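Local coordinates for protein nitric oxide dioxygenase (Rhodothermus marinus DSM 4252, PDB 6WK3) that binds heme in a globin fold, is probably a nitric oxide dioxygenase, and in this engineered form serves as a carbene transferase, at residues Ala20-Ser25 with Ala60-Ala65; Val26-Thr31 with Lys107-Pro112; Phe37-Glu42 with Val98-Arg103. The protein carries 1 engineered substitution. All coordinates share one frame; numbering follows the deposited sequence.

Contact 1 (Ala20-Ser25 with Ala60-Ala65)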
loop_
_atom_site.group_PDB
_atom_site.type_symbol
_atom_site.label_atom_id
_atom_site.label_comp_id
_atom_site.label_asym_id
_atom_site.label_seq_id
_atom_site.Cartn_x
_atom_site.Cartn_y
_atom_site.Cartn_z
ATOM N N ALA A 20 -3.016 15.465 24.925
ATOM C CA ALA A 20 -1.727 15.903 24.393
ATOM C C ALA A 20 -1.537 15.483 22.940
ATOM O O ALA A 20 -0.931 16.220 22.153
ATOM C CB ALA A 20 -0.585 15.354 25.248
ATOM N N LEU A 21 -2.037 14.302 22.568
ATOM C CA LEU A 21 -1.906 13.845 21.190
ATOM C C LEU A 21 -2.807 14.633 20.249
ATOM O O LEU A 21 -2.435 14.869 19.094
ATOM C CB LEU A 21 -2.213 12.352 21.097
ATOM C CG LEU A 21 -1.103 11.398 21.545
ATOM C CD1 LEU A 21 -1.568 9.962 21.439
ATOM C CD2 LEU A 21 0.154 11.603 20.730
ATOM N N GLN A 22 -3.986 15.051 20.714
ATOM C CA GLN A 22 -4.837 15.896 19.882
ATOM C C GLN A 22 -4.128 17.183 19.486
ATOM O O GLN A 22 -4.402 17.742 18.417
ATOM C CB GLN A 22 -6.141 16.222 20.607
ATOM C CG GLN A 22 -7.058 15.033 20.793
ATOM C CD GLN A 22 -8.328 15.390 21.546
ATOM O OE1 GLN A 22 -9.415 14.911 21.219
ATOM N NE2 GLN A 22 -8.194 16.237 22.559
ATOM N N LYS A 23 -3.208 17.661 20.322
ATOM C CA LYS A 23 -2.481 18.890 20.040
ATOM C C LYS A 23 -1.091 18.659 19.466
ATOM O O LYS A 23 -0.578 19.533 18.763
ATOM C CB LYS A 23 -2.360 19.734 21.314
ATOM C CG LYS A 23 -3.628 20.490 21.694
ATOM C CD LYS A 23 -3.388 21.415 22.886
ATOM C CE LYS A 23 -4.629 22.232 23.230
ATOM N NZ LYS A 23 -5.080 23.089 22.096
ATOM N N HIS A 24 -0.466 17.508 19.732
ATOM C CA HIS A 24 0.957 17.338 19.450
ATOM C C HIS A 24 1.298 16.085 18.649
ATOM O O HIS A 24 2.485 15.795 18.472
ATOM C CB HIS A 24 1.763 17.315 20.758
ATOM C CG HIS A 24 1.582 18.531 21.612
ATOM N ND1 HIS A 24 1.674 19.814 21.115
ATOM C CD2 HIS A 24 1.332 18.659 22.938
ATOM C CE1 HIS A 24 1.476 20.679 22.094
ATOM N NE2 HIS A 24 1.267 20.003 23.211
ATOM N N SER A 25 0.312 15.322 18.173
ATOM C CA SER A 25 0.654 14.069 17.507
ATOM C C SER A 25 1.410 14.309 16.203
ATOM O O SER A 25 2.232 13.475 15.804
ATOM C CB SER A 25 -0.600 13.229 17.258
ATOM O OG SER A 25 -1.499 13.892 16.385
ATOM N N ALA A 60 -2.933 7.832 13.318
ATOM C CA ALA A 60 -2.962 6.489 13.880
ATOM C C ALA A 60 -2.648 6.511 15.370
ATOM O O ALA A 60 -3.337 5.866 16.167
ATOM C CB ALA A 60 -1.982 5.590 13.130
ATOM N N LEU A 61 -1.614 7.256 15.770
ATOM C CA LEU A 61 -1.318 7.381 17.196
ATOM C C LEU A 61 -2.536 7.885 17.961
ATOM O O LEU A 61 -2.924 7.309 18.983
ATOM C CB LEU A 61 -0.126 8.310 17.413
ATOM C CG LEU A 61 1.236 7.778 16.968
ATOM C CD1 LEU A 61 2.289 8.857 17.179
ATOM C CD2 LEU A 61 1.612 6.494 17.695
ATOM N N LEU A 62 -3.167 8.947 17.458
ATOM C CA LEU A 62 -4.367 9.479 18.096
ATOM C C LEU A 62 -5.478 8.432 18.150
ATOM O O LEU A 62 -6.068 8.192 19.208
ATOM C CB LEU A 62 -4.837 10.725 17.352
ATOM C CG LEU A 62 -5.950 11.535 18.009
ATOM C CD1 LEU A 62 -5.647 11.777 19.480
ATOM C CD2 LEU A 62 -6.122 12.848 17.268
ATOM N N ALA A 63 -5.775 7.797 17.014
ATOM C CA ALA A 63 -6.847 6.807 16.986
ATOM C C ALA A 63 -6.537 5.631 17.905
ATOM O O ALA A 63 -7.417 5.142 18.618
ATOM C CB ALA A 63 -7.085 6.326 15.552
ATOM N N TYR A 64 -5.284 5.176 17.909
ATOM C CA TYR A 64 -4.887 4.058 18.758
ATOM C C TYR A 64 -5.044 4.401 20.231
ATOM O O TYR A 64 -5.495 3.571 21.026
ATOM C CB TYR A 64 -3.441 3.683 18.446
ATOM C CG TYR A 64 -2.889 2.499 19.205
ATOM C CD1 TYR A 64 -3.647 1.347 19.402
ATOM C CD2 TYR A 64 -1.592 2.523 19.699
ATOM C CE1 TYR A 64 -3.117 0.254 20.080
ATOM C CE2 TYR A 64 -1.061 1.448 20.375
ATOM C CZ TYR A 64 -1.823 0.318 20.563
ATOM O OH TYR A 64 -1.276 -0.746 21.235
ATOM N N ALA A 65 -4.668 5.619 20.617
ATOM C CA ALA A 65 -4.829 6.033 22.004
ATOM C C ALA A 65 -6.303 6.175 22.366
ATOM O O ALA A 65 -6.702 5.866 23.493
ATOM C CB ALA A 65 -4.069 7.338 22.248
#
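Leu61 and Leu21 meet where two helices of the globin fold, 18-39 and 50-66, run side by side. The short segments 20-25 and 60-65 are almost antiparallel, at 174°, with axes 9.5 Å apart. Leu61 begins the contact with its backbone: Leu21 CD1 lies 3.9 Å from Leu61 O, and since that oxygen already has its helical bond from Ala65 N, an apolar neighbour here need not leave it unsatisfied. The Leu61 side chain lies about 5 Å from the bound heme at its nearest, and the preceding Ala60 touches the heme directly.

Leu62 follows and sits directly across from Leu21, their CA atoms being 5.9 Å apart. With CG anti to its backbone N (chi1 -171°), its branch swings towards the other helix. There CD1 comes between two neighbours, 3.8 Å from Leu21 CB and an equal 3.8 Å from Gln22 CG. Gln22 suits this margin because its aliphatic part packs against Leu62 while the amide end keeps a polar partner: OE1 accepts a hydrogen bond from Arg66, just beyond Ala65, which adds a polar link between the helices beside the apolar one.

Tyr64 is directed elsewhere, its hydroxyl bonded to the carbonyl of Ala125 on helix 116-145. One residue on, Ala65 faces helix 18-39 again, and its small side chain leaves room for a leucine to come up against the helix. Trp122 of helix 116-145 packs on both Leu21 and Ala65, so this part of the interface is shared by three helices. Leu21 carries its CG beside the backbone N (chi1 -78°) and its chain then extends, which brings CD1 to 3.7 Å from Ala65 CB.

Contact 2 (Val26-Thr31 with Lys107-Pro112)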
loop_
_atom_site.group_PDB
_atom_site.type_symbol
_atom_site.label_atom_id
_atom_site.label_comp_id
_atom_site.label_asym_id
_atom_site.label_seq_id
_atom_site.Cartn_x
_atom_site.Cartn_y
_atom_site.Cartn_z
ATOM N N VAL A 26 1.163 15.437 15.533
ATOM C CA VAL A 26 1.932 15.764 14.334
ATOM C C VAL A 26 3.370 16.117 14.698
ATOM O O VAL A 26 4.319 15.701 14.020
ATOM C CB VAL A 26 1.250 16.896 13.548
ATOM C CG1 VAL A 26 2.169 17.396 12.445
ATOM C CG2 VAL A 26 -0.069 16.409 12.963
ATOM N N ALA A 27 3.560 16.885 15.771
ATOM C CA ALA A 27 4.912 17.178 16.232
ATOM C C ALA A 27 5.642 15.904 16.641
ATOM O O ALA A 27 6.835 15.748 16.358
ATOM C CB ALA A 27 4.874 18.169 17.394
ATOM N N ILE A 28 4.943 14.977 17.299
ATOM C CA ILE A 28 5.582 13.732 17.715
ATOM C C ILE A 28 5.936 12.886 16.499
ATOM O O ILE A 28 7.045 12.347 16.397
ATOM C CB ILE A 28 4.675 12.965 18.696
ATOM C CG1 ILE A 28 4.606 13.688 20.046
ATOM C CG2 ILE A 28 5.162 11.532 18.860
ATOM C CD1 ILE A 28 3.454 13.217 20.955
ATOM N N SER A 29 5.011 12.778 15.546
ATOM C CA SER A 29 5.252 11.951 14.369
ATOM C C SER A 29 6.366 12.537 13.499
ATOM O O SER A 29 7.268 11.813 13.062
ATOM C CB SER A 29 3.944 11.783 13.586
ATOM O OG SER A 29 4.172 11.492 12.218
ATOM N N ALA A 30 6.340 13.855 13.266
ATOM C CA ALA A 30 7.378 14.482 12.444
ATOM C C ALA A 30 8.747 14.388 13.109
ATOM O O ALA A 30 9.748 14.069 12.452
ATOM C CB ALA A 30 7.025 15.943 12.162
ATOM N N THR A 31 8.811 14.688 14.409
ATOM C CA THR A 31 10.066 14.561 15.142
ATOM C C THR A 31 10.561 13.125 15.132
ATOM O O THR A 31 11.765 12.870 15.021
ATOM C CB THR A 31 9.878 15.050 16.575
ATOM O OG1 THR A 31 9.539 16.442 16.558
ATOM C CG2 THR A 31 11.137 14.831 17.398
ATOM N N LYS A 107 9.674 12.298 24.540
ATOM C CA LYS A 107 10.469 13.016 25.537
ATOM C C LYS A 107 10.672 14.474 25.144
ATOM O O LYS A 107 10.643 15.369 25.997
ATOM C CB LYS A 107 11.825 12.336 25.721
ATOM C CG LYS A 107 11.818 11.146 26.658
ATOM C CD LYS A 107 13.216 10.557 26.801
ATOM C CE LYS A 107 13.159 9.164 27.401
ATOM N NZ LYS A 107 14.466 8.460 27.393
ATOM N N GLU A 108 10.877 14.732 23.856
ATOM C CA GLU A 108 11.166 16.087 23.404
ATOM C C GLU A 108 9.909 16.947 23.368
ATOM O O GLU A 108 9.907 18.078 23.870
ATOM C CB GLU A 108 11.823 16.030 22.027
ATOM C CG GLU A 108 12.541 17.289 21.606
ATOM C CD GLU A 108 13.081 17.171 20.197
ATOM O OE1 GLU A 108 12.360 17.562 19.248
ATOM O OE2 GLU A 108 14.216 16.667 20.038
ATOM N N VAL A 109 8.825 16.424 22.792
ATOM C CA VAL A 109 7.651 17.257 22.553
ATOM C C VAL A 109 6.911 17.540 23.853
ATOM O O VAL A 109 6.522 18.682 24.121
ATOM C CB VAL A 109 6.735 16.602 21.504
ATOM C CG1 VAL A 109 5.407 17.339 21.433
ATOM C CG2 VAL A 109 7.420 16.603 20.136
ATOM N N LEU A 110 6.710 16.515 24.681
ATOM C CA LEU A 110 5.963 16.673 25.920
ATOM C C LEU A 110 6.800 17.245 27.056
ATOM O O LEU A 110 6.233 17.607 28.094
ATOM C CB LEU A 110 5.370 15.330 26.348
ATOM C CG LEU A 110 4.370 14.736 25.356
ATOM C CD1 LEU A 110 3.508 13.684 26.036
ATOM C CD2 LEU A 110 3.508 15.829 24.735
ATOM N N GLY A 111 8.118 17.334 26.885
ATOM C CA GLY A 111 8.983 17.943 27.866
ATOM C C GLY A 111 8.842 17.321 29.239
ATOM O O GLY A 111 9.164 16.149 29.452
ATOM N N PRO A 112 8.348 18.105 30.202
ATOM C CA PRO A 112 8.205 17.576 31.569
ATOM C C PRO A 112 7.149 16.491 31.697
ATOM O O PRO A 112 7.312 15.584 32.522
ATOM C CB PRO A 112 7.839 18.822 32.392
ATOM C CG PRO A 112 7.258 19.781 31.401
ATOM C CD PRO A 112 7.999 19.535 30.115
#
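Val109 lays its branched side chain over Ala27 and Ile28. Its CB is 3.9 Å from Ile28 CG1, while its CG1 methyl lies beside both Ile28 and Ala27. The other methyl, CG2, takes the place beside the backbone N and reaches the helix surface, 3.9 Å from Ala27 O and 4.1 Å from Ala27 CB. Ala27 is short enough to let the valine come this close. Ile28 is longer and continues inward to touch Leu21 and Leu102. The contact joins helix 18-39, kinked near Val26 and Ala27, to the C-terminal end of helix 94-110; these probably correspond to the B and G helices of the globin fold.

Further along, Thr31 divides its two branches between different tasks. Thr31 OG1, beside the backbone N (chi1 -63°), turns back on its own helix and donates to Ala27 O at 2.8 Å, tilted 25° from the carbonyl plane, whereas Thr31 N bonds the same oxygen from the opposite face. Thr31 CG2, anti to the backbone N, instead lies 3.5 Å from Glu108 OE1, a van der Waals approach. A valine in place of Thr31 would probably leave Ala27 O without its side-chain donor, though the helical N-H would remain.

Contact 3 (Phe37-Glu42 with Val98-Arg103). With HEM (protoporphyrin IX containing Fe), chain E.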
loop_
_atom_site.group_PDB
_atom_site.type_symbol
_atom_site.label_atom_id
_atom_site.label_comp_id
_atom_site.label_asym_id
_atom_site.label_seq_id
_atom_site.Cartn_x
_atom_site.Cartn_y
_atom_site.Cartn_z
ATOM N N PHE A 37 15.371 9.427 10.286
ATOM C CA PHE A 37 16.143 9.824 9.111
ATOM C C PHE A 37 17.626 9.958 9.444
ATOM O O PHE A 37 18.485 9.506 8.679
ATOM C CB PHE A 37 15.585 11.143 8.562
ATOM C CG PHE A 37 16.117 11.538 7.201
ATOM C CD1 PHE A 37 17.404 12.040 7.049
ATOM C CD2 PHE A 37 15.308 11.450 6.075
ATOM C CE1 PHE A 37 17.883 12.418 5.796
ATOM C CE2 PHE A 37 15.779 11.833 4.821
ATOM C CZ PHE A 37 17.067 12.314 4.683
ATOM N N GLU A 38 17.947 10.558 10.591
ATOM C CA GLU A 38 19.336 10.853 10.911
ATOM C C GLU A 38 20.040 9.747 11.691
ATOM O O GLU A 38 21.272 9.677 11.652
ATOM C CB GLU A 38 19.427 12.177 11.680
ATOM C CG GLU A 38 19.027 12.115 13.133
ATOM C CD GLU A 38 18.820 13.498 13.742
ATOM O OE1 GLU A 38 18.259 14.381 13.053
ATOM O OE2 GLU A 38 19.214 13.699 14.913
ATOM N N ARG A 39 19.311 8.874 12.380
ATOM C CA ARG A 39 19.984 7.825 13.136
ATOM C C ARG A 39 20.142 6.530 12.353
ATOM O O ARG A 39 21.093 5.779 12.602
ATOM C CB ARG A 39 19.236 7.546 14.437
ATOM C CG ARG A 39 19.304 8.683 15.431
ATOM C CD ARG A 39 18.482 8.372 16.666
ATOM N NE ARG A 39 18.252 9.563 17.475
ATOM C CZ ARG A 39 17.638 9.556 18.653
ATOM N NH1 ARG A 39 17.189 8.416 19.164
ATOM N NH2 ARG A 39 17.476 10.688 19.320
ATOM N N TYR A 40 19.244 6.253 11.411
ATOM C CA TYR A 40 19.266 5.011 10.637
ATOM C C TYR A 40 19.007 5.340 9.179
ATOM O O TYR A 40 17.892 5.170 8.670
ATOM C CB TYR A 40 18.247 4.010 11.183
ATOM C CG TYR A 40 18.440 3.768 12.656
ATOM C CD1 TYR A 40 19.454 2.937 13.109
ATOM C CD2 TYR A 40 17.635 4.398 13.596
ATOM C CE1 TYR A 40 19.648 2.720 14.458
ATOM C CE2 TYR A 40 17.825 4.192 14.946
ATOM C CZ TYR A 40 18.831 3.352 15.370
ATOM O OH TYR A 40 19.022 3.137 16.714
ATOM N N PRO A 41 20.032 5.815 8.467
ATOM C CA PRO A 41 19.830 6.241 7.073
ATOM C C PRO A 41 19.397 5.126 6.138
ATOM O O PRO A 41 18.818 5.419 5.086
ATOM C CB PRO A 41 21.206 6.797 6.677
ATOM C CG PRO A 41 21.861 7.156 7.970
ATOM C CD PRO A 41 21.386 6.130 8.952
ATOM N N GLU A 42 19.658 3.862 6.477
ATOM C CA GLU A 42 19.198 2.770 5.626
ATOM C C GLU A 42 17.684 2.796 5.445
ATOM O O GLU A 42 17.178 2.353 4.407
ATOM C CB GLU A 42 19.639 1.429 6.210
ATOM N N VAL A 98 12.198 2.270 15.398
ATOM C CA VAL A 98 11.143 3.275 15.394
ATOM C C VAL A 98 10.641 3.534 16.808
ATOM O O VAL A 98 10.243 4.660 17.133
ATOM C CB VAL A 98 10.010 2.852 14.440
ATOM C CG1 VAL A 98 8.765 3.705 14.653
ATOM C CG2 VAL A 98 10.485 2.963 13.009
ATOM N N TRP A 99 10.674 2.529 17.684
ATOM C CA TRP A 99 10.323 2.797 19.075
ATOM C C TRP A 99 11.342 3.724 19.719
ATOM O O TRP A 99 10.978 4.666 20.433
ATOM C CB TRP A 99 10.214 1.513 19.895
ATOM C CG TRP A 99 10.294 1.859 21.345
ATOM C CD1 TRP A 99 11.278 1.509 22.226
ATOM C CD2 TRP A 99 9.379 2.690 22.073
ATOM N NE1 TRP A 99 11.020 2.055 23.460
ATOM C CE2 TRP A 99 9.862 2.785 23.392
ATOM C CE3 TRP A 99 8.198 3.361 21.736
ATOM C CZ2 TRP A 99 9.205 3.523 24.373
ATOM C CZ3 TRP A 99 7.545 4.084 22.714
ATOM C CH2 TRP A 99 8.051 4.162 24.017
ATOM N N GLU A 100 12.630 3.452 19.497
ATOM C CA GLU A 100 13.684 4.316 20.021
ATOM C C GLU A 100 13.441 5.771 19.632
ATOM O O GLU A 100 13.469 6.670 20.482
ATOM C CB GLU A 100 15.045 3.835 19.508
ATOM C CG GLU A 100 16.218 4.685 19.956
ATOM C CD GLU A 100 17.402 4.588 19.008
ATOM O OE1 GLU A 100 17.938 5.646 18.611
ATOM O OE2 GLU A 100 17.795 3.451 18.660
ATOM N N CYS A 101 13.165 6.011 18.348
ATOM C CA CYS A 101 12.915 7.369 17.872
ATOM C C CYS A 101 11.590 7.920 18.379
ATOM O O CYS A 101 11.475 9.131 18.609
ATOM C CB CYS A 101 12.956 7.399 16.344
ATOM S SG CYS A 101 14.512 6.768 15.652
ATOM N N LEU A 102 10.585 7.059 18.556
ATOM C CA LEU A 102 9.296 7.515 19.069
ATOM C C LEU A 102 9.381 7.867 20.550
ATOM O O LEU A 102 8.750 8.831 21.004
ATOM C CB LEU A 102 8.233 6.442 18.829
ATOM C CG LEU A 102 6.844 6.652 19.435
ATOM C CD1 LEU A 102 6.215 7.938 18.927
ATOM C CD2 LEU A 102 5.944 5.453 19.139
ATOM N N ARG A 103 10.149 7.095 21.321
ATOM C CA ARG A 103 10.351 7.421 22.729
ATOM C C ARG A 103 10.962 8.807 22.881
ATOM O O ARG A 103 10.474 9.634 23.658
ATOM C CB ARG A 103 11.241 6.369 23.394
ATOM C CG ARG A 103 11.261 6.450 24.913
ATOM C CD ARG A 103 12.656 6.244 25.485
ATOM N NE ARG A 103 13.336 5.073 24.938
ATOM C CZ ARG A 103 14.494 5.121 24.288
ATOM N NH1 ARG A 103 15.099 6.286 24.099
ATOM N NH2 ARG A 103 15.049 4.007 23.823
HETATM C CHA HEM E . 3.296 3.554 6.759
HETATM C CHB HEM E . 2.059 3.280 11.456
HETATM C CHC HEM E . 6.206 0.899 12.206
HETATM C CHD HEM E . 7.893 2.623 7.986
HETATM C C1A HEM E . 2.572 3.634 7.933
HETATM C C2A HEM E . 1.212 4.107 8.075
HETATM C C3A HEM E . 0.873 4.038 9.365
HETATM C C4A HEM E . 2.001 3.511 10.099
HETATM C CMA HEM E . -0.484 4.446 9.971
HETATM C CAA HEM E . 0.309 4.606 6.933
HETATM C CBA HEM E . -0.459 3.412 6.379
HETATM C CGA HEM E . -1.492 3.890 5.394
HETATM O O1A HEM E . -1.207 3.881 4.171
HETATM O O2A HEM E . -2.605 4.282 5.828
HETATM C C1B HEM E . 3.051 2.555 12.081
HETATM C C2B HEM E . 3.050 2.077 13.449
HETATM C C3B HEM E . 4.210 1.426 13.658
HETATM C C4B HEM E . 4.968 1.462 12.423
HETATM C CMB HEM E . 1.897 2.332 14.441
HETATM C CAB HEM E . 4.716 0.703 14.930
HETATM C CBB HEM E . 3.913 0.274 15.905
HETATM C C1C HEM E . 7.050 1.177 11.149
HETATM C C2C HEM E . 8.417 0.733 11.012
HETATM C C3C HEM E . 8.903 1.213 9.865
HETATM C C4C HEM E . 7.850 1.967 9.202
HETATM C CMC HEM E . 9.186 -0.131 12.035
HETATM C CAC HEM E . 10.343 0.946 9.374
HETATM C CBC HEM E . 10.964 1.814 8.578
HETATM C C1D HEM E . 6.787 2.917 7.210
HETATM C C2D HEM E . 6.724 3.140 5.777
HETATM C C3D HEM E . 5.445 3.403 5.453
HETATM C C4D HEM E . 4.656 3.348 6.659
HETATM C CMD HEM E . 7.934 3.088 4.819
HETATM C CAD HEM E . 4.842 3.716 4.065
HETATM C CBD HEM E . 4.769 2.447 3.225
HETATM C CGD HEM E . 3.790 2.614 2.088
HETATM O O1D HEM E . 2.847 3.443 2.206
HETATM O O2D HEM E . 3.950 1.894 1.066
HETATM N NA HEM E . 3.019 3.279 9.190
HETATM N NB HEM E . 4.232 2.158 11.490
HETATM N NC HEM E . 6.745 1.925 10.027
HETATM N ND HEM E . 5.507 3.055 7.700
HETATM FE FE HEM E . 4.917 2.708 9.631
#
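Glu100 reaches from helix 94-110 to Arg39, the last residue of helix 18-39, and Tyr40, the first beyond it. Its CB points toward them, and CG, anti to the backbone N (chi1 178°), starts an extended chain that passes 3.9 Å from Arg39 NH1 at the edge of the guanidinium. CD then brings the carboxylate between the two partners. OE1 accepts from Arg39 NH1 at 2.9 Å through its anti lone pair, in a salt bridge with an N-H...O angle of 150°. Guanidinium and carboxylate are nearly coplanar, 25° apart, and the same NH1 also pairs with Asp104, one helical turn farther on.

This ties together two helices of the globin fold, the first of them just where Tyr40 leaves helical geometry. OE2 lies in the plane of the Tyr40 ring, at its edge, and accepts a hydrogen bond from the hydroxyl; the modelled separation of 2.3 Å between Tyr40 OH and Glu100 OE2 is so short that its exact value is doubtful. Cys101, buried and weakly polar, sets SG at the edge of the same ring, 5.5 Å from the Tyr40 centroid. On the heme side of helix 94-110, Val98 CG2 packs 3.5 Å from the heme methyl CMC.

How the contacts relate
Helix 18-39 runs through all three contacts. The segments on or just beyond it come in the order contact 1, contact 2, contact 3, and their partners lie on helix 50-66 for contact 1 and on helix 94-110 for the others. Contact 3 nests within the loop closed by contact 2, as expected of helices met in opposite chain order, while contact 1 crosses both. Centres lie about 11 Å apart for the first and second contacts, 14 Å for the second and third, and 19 Å for the first and third. Ile28 joins neighbouring contacts, touching Leu21 through CD1 and Leu102 through CG2. One long helix thus links two others that contribute to the heme pocket.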